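Probable acrylyl-CoA reductase AcuI (Escherichia coli, PDB 1O89) probably catalyses the NADPH-dependent reduction of acryloyl-CoA to propanoyl-CoA, working as a homodimer of the zinc-containing alcohol dehydrogenase family. Local coordinates at residues S225-W233 with T272-N280; G83-R91 with G101-W109. All blocks are in the same frame, centred on the assembly; numbering follows the deposited sequence.

Contact 1. Residues S225-W233 with T272-N280; sequences SRPLEKQVW and TVMPFILRN
Arg279 of segment 272-280 reaches across to the loop 225-233 and binds the backbone carbonyl of Glu229. Its CG stands anti to the carbonyl carbon (chi1 -72°), and from there the extended chain carries the guanidinium to the carbonyl of Glu229. CB starts toward the loop. CD passes the CD2 methyl of Leu228 at 4.0 Å. NE lies beside CG of Gln231. The guanidinium is sandwiched: CG of Gln231 sits over the centre of one face, 3.6 Å from Arg279 CZ, and Leu228 CD2 covers the opposite face nearer the rim. At the tip both terminal nitrogens grip one oxygen end-on. NH1 donates to Glu229 O at 2.9 Å, in the carbonyl plane, and NH2 donates to the same oxygen at 3.0 Å from above that plane. The side-chain amide of Gln231 is turned 28° from the guanidinium plane, and its OE1 accepts from Tyr254 N.

Leu228 also packs on the start of the helix. Its CD2 lies 3.7 Å from Met274 CB and also meets the ring of Pro275. Pro227 CB rests on Thr272 OG1 at 3.6 Å. That hydroxyl oxygen accepts from Met274 N, capping the helix start. A water joins it to Pro227 O.

The contact ties the loop before strand 233-238 to the helix before strand 282-285, in the Rossmann-type nucleotide-binding domain. The carboxylate of Glu229 turns away to Lys247 and Arg226. The arginine is gripped through carbonyl oxygens, with two bonds to Glu229 O and a weak one from NH1 to Ala250 O. These bonds and the two covered faces limit its rotation.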
ATOM      1  N   SER A 225      -1.867  19.223   4.458  1.00 80.33           N
ATOM      2  CA  SER A 225      -0.721  18.876   3.647  1.00 77.79           C
ATOM      3  C   SER A 225      -1.036  19.113   2.177  1.00 77.43           C
ATOM      4  O   SER A 225      -2.182  18.986   1.740  1.00 77.55           O
ATOM      5  CB  SER A 225      -0.366  17.406   3.870  1.00 73.79           C
ATOM      6  OG  SER A 225      -1.160  16.566   3.055  1.00 72.70           O
ATOM      7  N   ARG A 226      -0.013  19.462   1.414  1.00 76.91           N
ATOM      8  CA  ARG A 226      -0.105  19.417  -0.032  1.00 76.05           C
ATOM      9  C   ARG A 226      -0.024  17.941  -0.459  1.00 70.70           C
ATOM     10  O   ARG A 226       0.407  17.087   0.323  1.00 68.28           O
ATOM     11  CB  ARG A 226       1.034  20.230  -0.671  1.00 78.03           C
ATOM     12  CG  ARG A 226       0.917  21.740  -0.495  1.00 84.79           C
ATOM     13  CD  ARG A 226       2.234  22.499  -0.739  1.00 89.13           C
ATOM     14  NE  ARG A 226       3.247  22.151   0.266  1.00 90.53           N
ATOM     15  CZ  ARG A 226       3.302  22.647   1.510  1.00 94.07           C
ATOM     16  NH1 ARG A 226       2.414  23.548   1.932  1.00 98.19           N
ATOM     17  NH2 ARG A 226       4.264  22.244   2.340  1.00 93.35           N
ATOM     18  N   PRO A 227      -0.447  17.643  -1.688  1.00 69.10           N
ATOM     19  CA  PRO A 227      -0.334  16.287  -2.241  1.00 65.06           C
ATOM     20  C   PRO A 227       1.080  15.705  -2.134  1.00 62.69           C
ATOM     21  O   PRO A 227       1.233  14.528  -1.795  1.00 59.25           O
ATOM     22  CB  PRO A 227      -0.719  16.479  -3.715  1.00 65.87           C
ATOM     23  CG  PRO A 227      -1.547  17.714  -3.751  1.00 69.53           C
ATOM     24  CD  PRO A 227      -1.071  18.582  -2.646  1.00 71.68           C
ATOM     25  N   LEU A 228       2.086  16.524  -2.436  1.00 63.70           N
ATOM     26  CA  LEU A 228       3.485  16.152  -2.242  1.00 62.71           C
ATOM     27  C   LEU A 228       4.216  17.209  -1.418  1.00 65.33           C
ATOM     28  O   LEU A 228       4.142  18.403  -1.714  1.00 68.49           O
ATOM     29  CB  LEU A 228       4.198  15.979  -3.586  1.00 62.06           C
ATOM     30  CG  LEU A 228       3.663  14.899  -4.532  1.00 59.87           C
ATOM     31  CD1 LEU A 228       4.441  14.911  -5.846  1.00 60.72           C
ATOM     32  CD2 LEU A 228       3.700  13.508  -3.896  1.00 56.51           C
ATOM     33  N   GLU A 229       4.929  16.754  -0.395  1.00 64.29           N
ATOM     34  CA  GLU A 229       5.805  17.600   0.409  1.00 67.02           C
ATOM     35  C   GLU A 229       7.240  17.112   0.303  1.00 65.79           C
ATOM     36  O   GLU A 229       7.493  16.087  -0.299  1.00 62.91           O
ATOM     37  CB  GLU A 229       5.380  17.552   1.878  1.00 67.59           C
ATOM     38  CG  GLU A 229       3.880  17.683   2.100  1.00 68.93           C
ATOM     39  CD  GLU A 229       3.532  18.689   3.177  1.00 72.98           C
ATOM     40  OE1 GLU A 229       4.003  18.530   4.326  1.00 73.14           O
ATOM     41  OE2 GLU A 229       2.780  19.632   2.867  1.00 76.02           O
ATOM     42  N   LYS A 230       8.180  17.836   0.908  1.00 68.30           N
ATOM     43  CA  LYS A 230       9.579  17.402   0.919  1.00 68.05           C
ATOM     44  C   LYS A 230       9.688  15.970   1.448  1.00 64.69           C
ATOM     45  O   LYS A 230       9.029  15.608   2.437  1.00 63.71           O
ATOM     46  CB  LYS A 230      10.443  18.337   1.771  1.00 71.58           C
ATOM     47  CG  LYS A 230      11.929  18.007   1.708  1.00 72.64           C
ATOM     48  CD  LYS A 230      12.761  18.788   2.713  1.00 76.80           C
ATOM     49  CE  LYS A 230      14.246  18.568   2.438  1.00 78.61           C
ATOM     50  NZ  LYS A 230      15.112  19.162   3.489  1.00 82.77           N
ATOM     51  N   GLN A 231      10.514  15.168   0.780  1.00 63.11           N
ATOM     52  CA  GLN A 231      10.741  13.770   1.149  1.00 60.38           C
ATOM     53  C   GLN A 231      11.620  13.676   2.401  1.00 61.20           C
ATOM     54  O   GLN A 231      12.794  14.029   2.351  1.00 62.74           O
ATOM     55  CB  GLN A 231      11.444  13.024   0.008  1.00 59.45           C
ATOM     56  CG  GLN A 231      10.561  12.641  -1.169  1.00 58.41           C
ATOM     57  CD  GLN A 231      11.376  12.230  -2.382  1.00 59.80           C
ATOM     58  OE1 GLN A 231      11.739  11.065  -2.527  1.00 59.49           O
ATOM     59  NE2 GLN A 231      11.681  13.192  -3.245  1.00 60.57           N
ATOM     60  N   VAL A 232      11.052  13.199   3.510  1.00 59.97           N
ATOM     61  CA  VAL A 232      11.814  13.040   4.758  1.00 61.00           C
ATOM     62  C   VAL A 232      11.800  11.626   5.370  1.00 58.20           C
ATOM     63  O   VAL A 232      12.749  11.271   6.059  1.00 58.88           O
ATOM     64  CB  VAL A 232      11.402  14.103   5.839  1.00 63.53           C
ATOM     65  CG1 VAL A 232      11.917  15.490   5.467  1.00 67.50           C
ATOM     66  CG2 VAL A 232       9.900  14.155   6.048  1.00 62.93           C
ATOM     67  N   TRP A 233      10.773  10.809   5.125  1.00 55.67           N
ATOM     68  CA  TRP A 233      10.691   9.483   5.785  1.00 53.75           C
ATOM     69  C   TRP A 233      10.978   8.291   4.871  1.00 52.38           C
ATOM     70  O   TRP A 233      10.428   8.193   3.773  1.00 50.81           O
ATOM     71  CB  TRP A 233       9.324   9.247   6.447  1.00 52.41           C
ATOM     72  CG  TRP A 233       8.749  10.404   7.154  1.00 53.27           C
ATOM     73  CD1 TRP A 233       7.554  11.000   6.900  1.00 52.48           C
ATOM     74  CD2 TRP A 233       9.329  11.107   8.245  1.00 56.96           C
ATOM     75  NE1 TRP A 233       7.360  12.057   7.752  1.00 56.22           N
ATOM     76  CE2 TRP A 233       8.431  12.138   8.604  1.00 59.08           C
ATOM     77  CE3 TRP A 233      10.525  10.980   8.962  1.00 59.07           C
ATOM     78  CZ2 TRP A 233       8.694  13.037   9.636  1.00 61.31           C
ATOM     79  CZ3 TRP A 233      10.785  11.874   9.993  1.00 61.87           C
ATOM     80  CH2 TRP A 233       9.875  12.891  10.314  1.00 63.44           C
ATOM     81  N   THR A 272      -4.057  11.905  -1.613  1.00 56.65           N
ATOM     82  CA  THR A 272      -4.098  11.890  -3.064  1.00 55.97           C
ATOM     83  C   THR A 272      -3.352  10.661  -3.566  1.00 52.84           C
ATOM     84  O   THR A 272      -2.780   9.910  -2.792  1.00 50.30           O
ATOM     85  CB  THR A 272      -3.467  13.173  -3.645  1.00 58.01           C
ATOM     86  OG1 THR A 272      -2.043  13.143  -3.481  1.00 56.19           O
ATOM     87  CG2 THR A 272      -3.921  14.422  -2.866  1.00 61.08           C
ATOM     88  N   VAL A 273      -3.386  10.478  -4.877  1.00 52.64           N
ATOM     89  CA  VAL A 273      -2.675   9.391  -5.530  1.00 50.79           C
ATOM     90  C   VAL A 273      -1.244   9.746  -5.821  1.00 49.62           C
ATOM     91  O   VAL A 273      -0.528   8.902  -6.309  1.00 48.86           O
ATOM     92  CB  VAL A 273      -3.342   8.957  -6.866  1.00 51.15           C
ATOM     93  CG1 VAL A 273      -4.764   8.485  -6.629  1.00 52.95           C
ATOM     94  CG2 VAL A 273      -3.296  10.066  -7.901  1.00 53.57           C
ATOM     95  N   MET A 274      -0.811  10.969  -5.517  1.00 50.97           N
ATOM     96  CA  MET A 274       0.497  11.453  -5.990  1.00 51.76           C
ATOM     97  C   MET A 274       1.718  10.757  -5.363  1.00 50.30           C
ATOM     98  O   MET A 274       2.670  10.424  -6.083  1.00 49.45           O
ATOM     99  CB  MET A 274       0.616  12.968  -5.856  1.00 54.53           C
ATOM    100  CG  MET A 274      -0.476  13.763  -6.578  1.00 58.32           C
ATOM    101  SD  MET A 274      -0.747  13.297  -8.304  1.00 62.62           S
ATOM    102  CE  MET A 274       0.737  13.864  -9.014  1.00 63.07           C
ATOM    103  N   PRO A 275       1.732  10.558  -4.045  1.00 49.36           N
ATOM    104  CA  PRO A 275       2.786   9.743  -3.434  1.00 48.06           C
ATOM    105  C   PRO A 275       2.859   8.366  -4.073  1.00 46.82           C
ATOM    106  O   PRO A 275       3.942   7.831  -4.295  1.00 46.48           O
ATOM    107  CB  PRO A 275       2.351   9.645  -1.963  1.00 47.95           C
ATOM    108  CG  PRO A 275       1.494  10.860  -1.727  1.00 49.18           C
ATOM    109  CD  PRO A 275       0.814  11.116  -3.034  1.00 50.17           C
ATOM    110  N   PHE A 276       1.701   7.814  -4.415  1.00 46.40           N
ATOM    111  CA  PHE A 276       1.641   6.482  -4.999  1.00 45.04           C
ATOM    112  C   PHE A 276       2.161   6.429  -6.440  1.00 46.02           C
ATOM    113  O   PHE A 276       3.062   5.649  -6.743  1.00 45.82           O
ATOM    114  CB  PHE A 276       0.216   5.942  -4.868  1.00 45.10           C
ATOM    115  CG  PHE A 276      -0.254   5.895  -3.444  1.00 42.84           C
ATOM    116  CD1 PHE A 276       0.238   4.939  -2.590  1.00 40.65           C
ATOM    117  CD2 PHE A 276      -1.124   6.861  -2.940  1.00 43.59           C
ATOM    118  CE1 PHE A 276      -0.163   4.893  -1.247  1.00 40.82           C
ATOM    119  CE2 PHE A 276      -1.526   6.827  -1.616  1.00 43.18           C
ATOM    120  CZ  PHE A 276      -1.035   5.835  -0.762  1.00 42.18           C
ATOM    121  N   ILE A 277       1.638   7.279  -7.313  1.00 47.00           N
ATOM    122  CA  ILE A 277       1.893   7.132  -8.728  1.00 47.92           C
ATOM    123  C   ILE A 277       3.181   7.826  -9.163  1.00 48.85           C
ATOM    124  O   ILE A 277       3.744   7.458 -10.176  1.00 48.80           O
ATOM    125  CB  ILE A 277       0.656   7.575  -9.604  1.00 49.40           C
ATOM    126  CG1 ILE A 277       0.498   9.099  -9.657  1.00 51.10           C
ATOM    127  CG2 ILE A 277      -0.606   6.889  -9.091  1.00 48.70           C
ATOM    128  CD1 ILE A 277      -0.503   9.581 -10.720  1.00 53.26           C
ATOM    129  N   LEU A 278       3.631   8.819  -8.400  1.00 49.08           N
ATOM    130  CA  LEU A 278       4.855   9.545  -8.715  1.00 50.38           C
ATOM    131  C   LEU A 278       6.027   9.177  -7.797  1.00 49.15           C
ATOM    132  O   LEU A 278       7.165   9.437  -8.144  1.00 49.57           O
ATOM    133  CB  LEU A 278       4.620  11.066  -8.675  1.00 52.35           C
ATOM    134  CG  LEU A 278       3.786  11.750  -9.761  1.00 55.13           C
ATOM    135  CD1 LEU A 278       3.944  13.281  -9.673  1.00 57.25           C
ATOM    136  CD2 LEU A 278       4.136  11.269 -11.191  1.00 56.39           C
ATOM    137  N   ARG A 279       5.753   8.574  -6.644  1.00 48.20           N
ATOM    138  CA  ARG A 279       6.806   8.210  -5.693  1.00 48.27           C
ATOM    139  C   ARG A 279       6.836   6.733  -5.329  1.00 47.14           C
ATOM    140  O   ARG A 279       7.605   6.333  -4.469  1.00 47.06           O
ATOM    141  CB  ARG A 279       6.722   9.084  -4.427  1.00 48.56           C
ATOM    142  CG  ARG A 279       7.183  10.541  -4.675  1.00 50.62           C
ATOM    143  CD  ARG A 279       7.102  11.429  -3.438  1.00 52.42           C
ATOM    144  NE  ARG A 279       7.633  12.783  -3.640  1.00 53.89           N
ATOM    145  CZ  ARG A 279       7.521  13.768  -2.752  1.00 54.63           C
ATOM    146  NH1 ARG A 279       6.897  13.574  -1.595  1.00 54.16           N
ATOM    147  NH2 ARG A 279       8.044  14.957  -3.016  1.00 56.32           N
ATOM    148  N   ASN A 280       6.030   5.912  -5.989  1.00 47.21           N
ATOM    149  CA  ASN A 280       6.059   4.463  -5.753  1.00 46.76           C
ATOM    150  C   ASN A 280       5.938   4.080  -4.273  1.00 45.52           C
ATOM    151  O   ASN A 280       6.565   3.132  -3.826  1.00 45.64           O
ATOM    152  CB  ASN A 280       7.345   3.850  -6.340  1.00 47.59           C
ATOM    153  CG  ASN A 280       7.112   2.472  -6.964  1.00 48.61           C
ATOM    154  OD1 ASN A 280       6.711   2.369  -8.107  1.00 51.24           O
ATOM    155  ND2 ASN A 280       7.352   1.420  -6.201  1.00 49.25           N
TER
HETATM  156  O   HOH W   1      -0.983  13.059  -1.102  1.00 46.92           O

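Contact 2. Residues G83-R91 with G101-W109; sequences GIDFAGTVR and GQEVLLTGW
The axes of strands 85-91 and 103-107 come within 4.7 Å and run antiparallel at 170°, with Phe86-Leu106 and Gly88-Val104 as hydrogen-bonded pairs and further bonds at both ends (Gly108 N to Ile84 O, Val90 N to Gln102 O, Gly101 N to Val90 O).

The Phe86 ring lies over its cross-strand neighbour. Its CG sits between the backbone N and the carbonyl carbon (chi1 67°), which swings the ring toward Leu106. Leu106 CB comes over the ring face in a CH-pi contact, 3.9 Å from the centroid and 16° off the normal. Leu106 CD1 and CD2 reach the CZ and CE2 side of the ring. With an alanine in place of Phe86, Leu106 CB would probably lose its aromatic cover and a gap would open beside Val125 of strand 122-125, which both side chains touch. Beyond the last pair, Val90 CG2 packs on Val104 CG1 at 3.9 Å, their side chains at about a right angle.

The two strands form a beta hairpin of the GroES-like domain of the alcohol dehydrogenase family. Strand 51-59 pairs with the edge of 85-93 that faces away from 103-107.

The other face carries Asp85, Ala87, Leu105 and Thr107. Asp85 OD1 lies 3.3 Å from the methyl CG2 of Thr107, while this oxygen is bonded to Thr147 and OD2 to Asn61. Ala87 CB meets Leu105 CB at 3.8 Å. Helix 139-161 touches Asp85, Ala87 and Thr107 here, and helix 293-306 covers Leu105 and Thr107. Toward the loop that joins the strands, the CG2 methyl of Thr89 lies 3.6 Å from Gly101 CA, and its OG1 is bonded to His56.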
ATOM      1  N   GLY A  83     -12.443  -8.411  26.995  1.00 45.91           N
ATOM      2  CA  GLY A  83     -11.061  -8.892  27.063  1.00 44.69           C
ATOM      3  C   GLY A  83     -10.638  -9.450  25.718  1.00 44.59           C
ATOM      4  O   GLY A  83     -10.823 -10.637  25.462  1.00 43.85           O
ATOM      5  N   ILE A  84     -10.081  -8.599  24.856  1.00 46.24           N
ATOM      6  CA  ILE A  84      -9.639  -9.053  23.543  1.00 46.96           C
ATOM      7  C   ILE A  84      -8.381  -9.891  23.596  1.00 45.99           C
ATOM      8  O   ILE A  84      -8.080 -10.588  22.634  1.00 47.02           O
ATOM      9  CB  ILE A  84      -9.458  -7.875  22.535  1.00 49.93           C
ATOM     10  CG1 ILE A  84      -8.354  -6.900  22.976  1.00 49.82           C
ATOM     11  CG2 ILE A  84     -10.789  -7.147  22.333  1.00 52.20           C
ATOM     12  CD1 ILE A  84      -8.114  -5.765  21.975  1.00 52.34           C
ATOM     13  N   ASP A  85      -7.641  -9.809  24.698  1.00 45.49           N
ATOM     14  CA  ASP A  85      -6.446 -10.628  24.905  1.00 45.05           C
ATOM     15  C   ASP A  85      -6.610 -11.525  26.131  1.00 43.65           C
ATOM     16  O   ASP A  85      -7.174 -11.101  27.136  1.00 43.49           O
ATOM     17  CB  ASP A  85      -5.233  -9.753  25.223  1.00 46.11           C
ATOM     18  CG  ASP A  85      -4.933  -8.726  24.170  1.00 47.52           C
ATOM     19  OD1 ASP A  85      -5.443  -8.798  23.019  1.00 48.05           O
ATOM     20  OD2 ASP A  85      -4.152  -7.785  24.438  1.00 47.42           O
ATOM     21  N   PHE A  86      -6.127 -12.756  26.056  1.00 42.96           N
ATOM     22  CA  PHE A  86      -5.915 -13.538  27.265  1.00 42.33           C
ATOM     23  C   PHE A  86      -4.763 -14.516  27.112  1.00 42.62           C
ATOM     24  O   PHE A  86      -4.335 -14.810  26.012  1.00 42.79           O
ATOM     25  CB  PHE A  86      -7.205 -14.255  27.726  1.00 42.68           C
ATOM     26  CG  PHE A  86      -7.697 -15.343  26.795  1.00 42.83           C
ATOM     27  CD1 PHE A  86      -7.080 -16.577  26.752  1.00 43.65           C
ATOM     28  CD2 PHE A  86      -8.804 -15.137  26.000  1.00 43.18           C
ATOM     29  CE1 PHE A  86      -7.553 -17.576  25.908  1.00 45.20           C
ATOM     30  CE2 PHE A  86      -9.282 -16.139  25.165  1.00 43.78           C
ATOM     31  CZ  PHE A  86      -8.653 -17.354  25.124  1.00 44.64           C
ATOM     32  N   ALA A  87      -4.264 -15.003  28.237  1.00 42.92           N
ATOM     33  CA  ALA A  87      -3.282 -16.076  28.249  1.00 44.25           C
ATOM     34  C   ALA A  87      -3.527 -16.944  29.458  1.00 45.25           C
ATOM     35  O   ALA A  87      -3.919 -16.450  30.509  1.00 46.00           O
ATOM     36  CB  ALA A  87      -1.861 -15.515  28.279  1.00 44.53           C
ATOM     37  N   GLY A  88      -3.297 -18.241  29.314  1.00 46.75           N
ATOM     38  CA  GLY A  88      -3.398 -19.137  30.438  1.00 48.12           C
ATOM     39  C   GLY A  88      -3.089 -20.557  30.037  1.00 50.97           C
ATOM     40  O   GLY A  88      -2.221 -20.789  29.209  1.00 51.73           O
ATOM     41  N   THR A  89      -3.825 -21.491  30.633  1.00 53.04           N
ATOM     42  CA  THR A  89      -3.599 -22.933  30.534  1.00 56.83           C
ATOM     43  C   THR A  89      -4.799 -23.618  29.883  1.00 57.39           C
ATOM     44  O   THR A  89      -5.935 -23.354  30.262  1.00 56.14           O
ATOM     45  CB  THR A  89      -3.442 -23.487  31.945  1.00 59.21           C
ATOM     46  OG1 THR A  89      -2.143 -23.160  32.440  1.00 61.80           O
ATOM     47  CG2 THR A  89      -3.482 -24.982  31.953  1.00 64.52           C
ATOM     48  N   VAL A  90      -4.541 -24.537  28.956  1.00 59.47           N
ATOM     49  CA  VAL A  90      -5.598 -25.313  28.321  1.00 60.88           C
ATOM     50  C   VAL A  90      -6.243 -26.250  29.348  1.00 64.23           C
ATOM     51  O   VAL A  90      -5.565 -27.047  29.979  1.00 67.37           O
ATOM     52  CB  VAL A  90      -5.052 -26.139  27.120  1.00 63.35           C
ATOM     53  CG1 VAL A  90      -6.108 -27.098  26.582  1.00 65.52           C
ATOM     54  CG2 VAL A  90      -4.563 -25.211  26.006  1.00 61.05           C
ATOM     55  N   ARG A  91      -7.555 -26.125  29.519  1.00 64.13           N
ATOM     56  CA  ARG A  91      -8.335 -27.006  30.390  1.00 67.77           C
ATOM     57  C   ARG A  91      -8.735 -28.278  29.642  1.00 71.62           C
ATOM     58  O   ARG A  91      -8.355 -29.379  30.039  1.00 75.91           O
ATOM     59  CB  ARG A  91      -9.586 -26.273  30.906  1.00 66.18           C
ATOM     60  CG  ARG A  91     -10.606 -27.177  31.615  1.00 72.23           C
ATOM     61  CD  ARG A  91     -11.823 -26.447  32.165  1.00 73.17           C
ATOM     62  NE  ARG A  91     -11.496 -25.817  33.439  1.00 75.82           N
ATOM     63  CZ  ARG A  91     -12.232 -25.874  34.545  1.00 79.77           C
ATOM     64  NH1 ARG A  91     -13.373 -26.556  34.598  1.00 82.94           N
ATOM     65  NH2 ARG A  91     -11.796 -25.242  35.629  1.00 81.02           N
ATOM     66  N   GLY A 101      -3.142 -28.495  30.199  1.00 74.01           N
ATOM     67  CA  GLY A 101      -1.951 -28.013  30.884  1.00 74.00           C
ATOM     68  C   GLY A 101      -1.037 -27.119  30.049  1.00 71.00           C
ATOM     69  O   GLY A 101      -0.170 -26.444  30.597  1.00 69.88           O
ATOM     70  N   GLN A 102      -1.233 -27.111  28.732  1.00 70.09           N
ATOM     71  CA  GLN A 102      -0.411 -26.319  27.816  1.00 68.17           C
ATOM     72  C   GLN A 102      -0.707 -24.825  27.919  1.00 63.78           C
ATOM     73  O   GLN A 102      -1.859 -24.405  27.783  1.00 61.33           O
ATOM     74  CB  GLN A 102      -0.683 -26.763  26.386  1.00 68.95           C
ATOM     75  CG  GLN A 102       0.153 -26.084  25.336  1.00 67.27           C
ATOM     76  CD  GLN A 102      -0.159 -26.591  23.933  1.00 69.56           C
ATOM     77  OE1 GLN A 102      -1.138 -27.304  23.724  1.00 69.84           O
ATOM     78  NE2 GLN A 102       0.674 -26.219  22.971  1.00 71.20           N
ATOM     79  N   GLU A 103       0.325 -24.016  28.130  1.00 63.31           N
ATOM     80  CA  GLU A 103       0.128 -22.574  28.093  1.00 60.38           C
ATOM     81  C   GLU A 103      -0.054 -22.071  26.654  1.00 58.67           C
ATOM     82  O   GLU A 103       0.636 -22.506  25.724  1.00 60.92           O
ATOM     83  CB  GLU A 103       1.197 -21.773  28.859  1.00 60.76           C
ATOM     84  CG  GLU A 103       2.651 -22.175  28.672  1.00 66.83           C
ATOM     85  CD  GLU A 103       3.418 -22.286  29.989  1.00 72.87           C
ATOM     86  OE1 GLU A 103       2.839 -21.931  31.042  1.00 74.84           O
ATOM     87  OE2 GLU A 103       4.601 -22.741  29.977  1.00 78.20           O
ATOM     88  N   VAL A 104      -1.031 -21.184  26.504  1.00 54.85           N
ATOM     89  CA  VAL A 104      -1.390 -20.579  25.239  1.00 53.54           C
ATOM     90  C   VAL A 104      -1.711 -19.099  25.462  1.00 50.32           C
ATOM     91  O   VAL A 104      -1.913 -18.648  26.590  1.00 48.77           O
ATOM     92  CB  VAL A 104      -2.631 -21.288  24.584  1.00 54.12           C
ATOM     93  CG1 VAL A 104      -2.290 -22.696  24.140  1.00 57.78           C
ATOM     94  CG2 VAL A 104      -3.847 -21.305  25.527  1.00 52.55           C
ATOM     95  N   LEU A 105      -1.734 -18.338  24.382  1.00 50.22           N
ATOM     96  CA  LEU A 105      -2.333 -17.009  24.412  1.00 48.26           C
ATOM     97  C   LEU A 105      -3.275 -16.806  23.251  1.00 48.18           C
ATOM     98  O   LEU A 105      -3.314 -17.597  22.304  1.00 49.85           O
ATOM     99  CB  LEU A 105      -1.263 -15.901  24.510  1.00 48.17           C
ATOM    100  CG  LEU A 105      -0.314 -15.403  23.411  1.00 50.52           C
ATOM    101  CD1 LEU A 105       0.836 -16.347  23.233  1.00 53.99           C
ATOM    102  CD2 LEU A 105      -0.970 -15.050  22.059  1.00 50.73           C
ATOM    103  N   LEU A 106      -4.047 -15.734  23.346  1.00 46.70           N
ATOM    104  CA  LEU A 106      -4.960 -15.331  22.303  1.00 47.13           C
ATOM    105  C   LEU A 106      -5.041 -13.827  22.281  1.00 46.80           C
ATOM    106  O   LEU A 106      -5.118 -13.196  23.347  1.00 46.67           O
ATOM    107  CB  LEU A 106      -6.358 -15.905  22.556  1.00 46.89           C
ATOM    108  CG  LEU A 106      -7.378 -15.566  21.457  1.00 47.59           C
ATOM    109  CD1 LEU A 106      -8.343 -16.717  21.208  1.00 49.07           C
ATOM    110  CD2 LEU A 106      -8.174 -14.280  21.762  1.00 47.21           C
ATOM    111  N   THR A 107      -4.982 -13.259  21.076  1.00 48.14           N
ATOM    112  CA  THR A 107      -5.463 -11.904  20.807  1.00 48.04           C
ATOM    113  C   THR A 107      -6.358 -11.917  19.569  1.00 49.83           C
ATOM    114  O   THR A 107      -6.203 -12.759  18.686  1.00 51.06           O
ATOM    115  CB  THR A 107      -4.299 -10.905  20.647  1.00 49.17           C
ATOM    116  OG1 THR A 107      -3.517 -11.227  19.487  1.00 50.18           O
ATOM    117  CG2 THR A 107      -3.321 -11.060  21.823  1.00 48.00           C
ATOM    118  N   GLY A 108      -7.318 -10.994  19.543  1.00 50.03           N
ATOM    119  CA  GLY A 108      -8.174 -10.772  18.390  1.00 52.29           C
ATOM    120  C   GLY A 108      -9.258 -11.814  18.128  1.00 52.15           C
ATOM    121  O   GLY A 108      -9.785 -12.449  19.041  1.00 50.02           O
ATOM    122  N   TRP A 109      -9.581 -11.950  16.852  1.00 54.91           N
ATOM    123  CA  TRP A 109     -10.589 -12.871  16.308  1.00 56.25           C
ATOM    124  C   TRP A 109     -12.035 -12.514  16.673  1.00 56.47           C
ATOM    125  O   TRP A 109     -12.939 -13.276  16.394  1.00 57.87           O
ATOM    126  CB  TRP A 109     -10.276 -14.326  16.673  1.00 54.97           C
ATOM    127  CG  TRP A 109      -8.993 -14.847  16.088  1.00 55.26           C
ATOM    128  CD1 TRP A 109      -7.864 -15.165  16.767  1.00 54.27           C
ATOM    129  CD2 TRP A 109      -8.720 -15.126  14.714  1.00 58.90           C
ATOM    130  NE1 TRP A 109      -6.896 -15.617  15.906  1.00 56.78           N
ATOM    131  CE2 TRP A 109      -7.396 -15.607  14.637  1.00 59.07           C
ATOM    132  CE3 TRP A 109      -9.464 -15.039  13.536  1.00 62.08           C
ATOM    133  CZ2 TRP A 109      -6.808 -15.989  13.442  1.00 62.83           C
ATOM    134  CZ3 TRP A 109      -8.869 -15.409  12.338  1.00 65.11           C
ATOM    135  CH2 TRP A 109      -7.558 -15.878  12.303  1.00 65.44           C
TER

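In the fold
Contacts 1 and 2 lie on opposite sides of the chain's centre. Their centres are about 42 Å apart and their nearest atoms about 26 Å, so they do not touch. They follow in series along the chain. Contact 2 belongs to the GroES-like part, contact 1 to the zinc-binding dehydrogenase part. Contact 2 lies near NADP(+)-binding residues: the Gly108 position is about 6 Å from the Ser288 side chain, and the side chains of Ile84 and Tyr62 are about 8 Å apart. Contact 1 includes the NADP(+)-binding Ile277, but its touching residues lie away from the site. Contact 1 lies at the dimer interface, where Thr272 pairs with a strand of the second subunit and Asn280 bonds to Asp287 of that subunit. Contact 2 touches no other chain.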